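PDB 2GPR: PTS system glucose-specific EIIA component from Mycoplasma capricolum, which carries phosphoryl groups in the sugar phosphotransferase system, passing them from phospho-HPr to the EIIB domain as glucose is taken up. Local coordinates for residues F47-S52 and Q99-G104. Sequence-based numbering, arbitrary orientation.
Sequences FHAPVS and QEVNAG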
loop_
_atom_site.group_PDB
_atom_site.type_symbol
_atom_site.label_atom_id
_atom_site.label_comp_id
_atom_site.label_asym_id
_atom_site.label_seq_id
_atom_site.Cartn_x
_atom_site.Cartn_y
_atom_site.Cartn_z
ATOM N N PHE A 47 -8.960 3.347 0.304
ATOM C CA PHE A 47 -7.727 2.734 0.583
ATOM C C PHE A 47 -7.471 3.025 2.031
ATOM O O PHE A 47 -7.679 4.170 2.459
ATOM C CB PHE A 47 -6.620 3.247 -0.321
ATOM C CG PHE A 47 -6.739 2.746 -1.720
ATOM C CD1 PHE A 47 -7.754 3.223 -2.545
ATOM C CD2 PHE A 47 -5.835 1.805 -2.216
ATOM C CE1 PHE A 47 -7.868 2.741 -3.844
ATOM C CE2 PHE A 47 -5.939 1.302 -3.514
ATOM C CZ PHE A 47 -6.997 1.747 -4.305
ATOM N N HIS A 48 -7.123 1.962 2.798
ATOM C CA HIS A 48 -6.938 2.066 4.221
ATOM C C HIS A 48 -5.525 1.760 4.571
ATOM O O HIS A 48 -4.842 1.147 3.816
ATOM C CB HIS A 48 -7.853 1.071 4.979
ATOM C CG HIS A 48 -9.308 1.422 4.955
ATOM N ND1 HIS A 48 -10.111 1.095 3.883
ATOM C CD2 HIS A 48 -10.072 2.129 5.833
ATOM C CE1 HIS A 48 -11.336 1.578 4.144
ATOM N NE2 HIS A 48 -11.343 2.201 5.311
ATOM N N ALA A 49 -5.105 2.132 5.748
ATOM C CA ALA A 49 -3.803 1.799 6.194
ATOM C C ALA A 49 -3.622 0.267 6.405
ATOM O O ALA A 49 -4.394 -0.417 7.093
ATOM C CB ALA A 49 -3.511 2.586 7.467
ATOM N N PRO A 50 -2.538 -0.250 5.863
ATOM C CA PRO A 50 -2.152 -1.663 5.958
ATOM C C PRO A 50 -1.560 -2.055 7.293
ATOM O O PRO A 50 -1.536 -3.211 7.646
ATOM C CB PRO A 50 -1.077 -1.849 4.900
ATOM C CG PRO A 50 -0.907 -0.507 4.140
ATOM C CD PRO A 50 -1.928 0.458 4.697
ATOM N N VAL A 51 -1.020 -1.076 7.997
ATOM C CA VAL A 51 -0.420 -1.217 9.321
ATOM C C VAL A 51 -0.574 0.077 10.118
ATOM O O VAL A 51 -1.126 1.118 9.672
ATOM C CB VAL A 51 1.054 -1.606 9.280
ATOM C CG1 VAL A 51 1.266 -2.881 8.477
ATOM C CG2 VAL A 51 1.843 -0.445 8.665
ATOM N N SER A 52 -0.072 0.033 11.313
ATOM C CA SER A 52 -0.087 1.206 12.123
ATOM C C SER A 52 1.296 1.817 12.149
ATOM O O SER A 52 2.301 1.113 12.173
ATOM C CB SER A 52 -0.598 0.891 13.481
ATOM O OG SER A 52 -1.796 0.176 13.291
ATOM N N GLN A 99 1.277 12.353 10.283
ATOM C CA GLN A 99 0.122 11.841 11.073
ATOM C C GLN A 99 0.333 10.370 11.498
ATOM O O GLN A 99 0.825 9.541 10.738
ATOM C CB GLN A 99 -1.163 11.898 10.187
ATOM C CG GLN A 99 -2.435 11.253 10.801
ATOM C CD GLN A 99 -3.713 11.456 9.946
ATOM O OE1 GLN A 99 -4.626 10.558 9.855
ATOM N NE2 GLN A 99 -3.847 12.663 9.367
ATOM N N GLU A 100 -0.078 10.013 12.678
ATOM C CA GLU A 100 0.026 8.662 13.027
ATOM C C GLU A 100 -1.327 7.995 12.639
ATOM O O GLU A 100 -2.404 8.630 12.691
ATOM C CB GLU A 100 0.231 8.468 14.522
ATOM C CG GLU A 100 1.593 7.876 14.889
ATOM C CD GLU A 100 1.585 7.152 16.237
ATOM O OE1 GLU A 100 1.112 5.956 16.322
ATOM O OE2 GLU A 100 2.050 7.740 17.286
ATOM N N VAL A 101 -1.267 6.781 12.066
ATOM C CA VAL A 101 -2.470 6.107 11.643
ATOM C C VAL A 101 -2.542 4.735 12.245
ATOM O O VAL A 101 -1.532 4.175 12.631
ATOM C CB VAL A 101 -2.587 5.982 10.142
ATOM C CG1 VAL A 101 -3.075 7.282 9.514
ATOM C CG2 VAL A 101 -1.244 5.549 9.543
ATOM N N ASN A 102 -3.764 4.189 12.257
ATOM C CA ASN A 102 -4.016 2.817 12.724
ATOM C C ASN A 102 -4.395 1.954 11.539
ATOM O O ASN A 102 -5.134 2.413 10.635
ATOM C CB ASN A 102 -5.077 2.682 13.843
ATOM C CG ASN A 102 -4.593 3.124 15.219
ATOM O OD1 ASN A 102 -5.350 3.716 16.007
ATOM N ND2 ASN A 102 -3.333 2.823 15.533
ATOM N N ALA A 103 -3.846 0.742 11.507
ATOM C CA ALA A 103 -4.114 -0.132 10.399
ATOM C C ALA A 103 -5.585 -0.304 10.225
ATOM O O ALA A 103 -6.310 -0.506 11.181
ATOM C CB ALA A 103 -3.413 -1.447 10.583
ATOM N N GLY A 104 -6.028 -0.178 9.003
ATOM C CA GLY A 104 -7.447 -0.188 8.713
ATOM C C GLY A 104 -8.057 1.244 8.691
ATOM O O GLY A 104 -9.218 1.427 8.369
#
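Val-51 lies against Ala-103 and Ser-52 against Asn-102, where two turning loops meet with end-to-end directions 125° apart; the CA atoms of Val-51 and Ala-103 are 4.0 Å apart. The backbone N of Gly-104 donates to the carbonyl O of Ala-49, slightly tilted from the carbonyl plane; the modelled length, 2.5 Å, is doubtfully short. Glycine suits this place because its phi is positive, where a side chain would collide with the carbonyl O of Ala-103. The second bond uses a side chain: Ala-103 N points at Ser-52 OG, 2.8 Å away and nearly straight at 162°. The hydroxyl sits beside the serine's own backbone N (chi1 -50°), and a short polar side chain can thus take an amide that meets Val-51 O at a poor angle. Small residues permit the close approach: Ala-103 CB presses on the Val-51 backbone, 3.3 Å from its C, while Ala-49 CB lies 3.6 Å from Asn-102 O and faces the branch CG2 of Val-101 at 4.3 Å. Ala-49 and Val-101 both also touch Leu-107, an apolar cluster suited to their buried positions. Asn-102 is exposed, and its backbone N is hydrogen-bonded to Asp-105 OD2. Both loops carry the chain between the same two antiparallel sheets, from strand 46-48 to 53-57 and from 100-101 to 106-110, within the antiparallel beta fold of glucose-type EIIA domains.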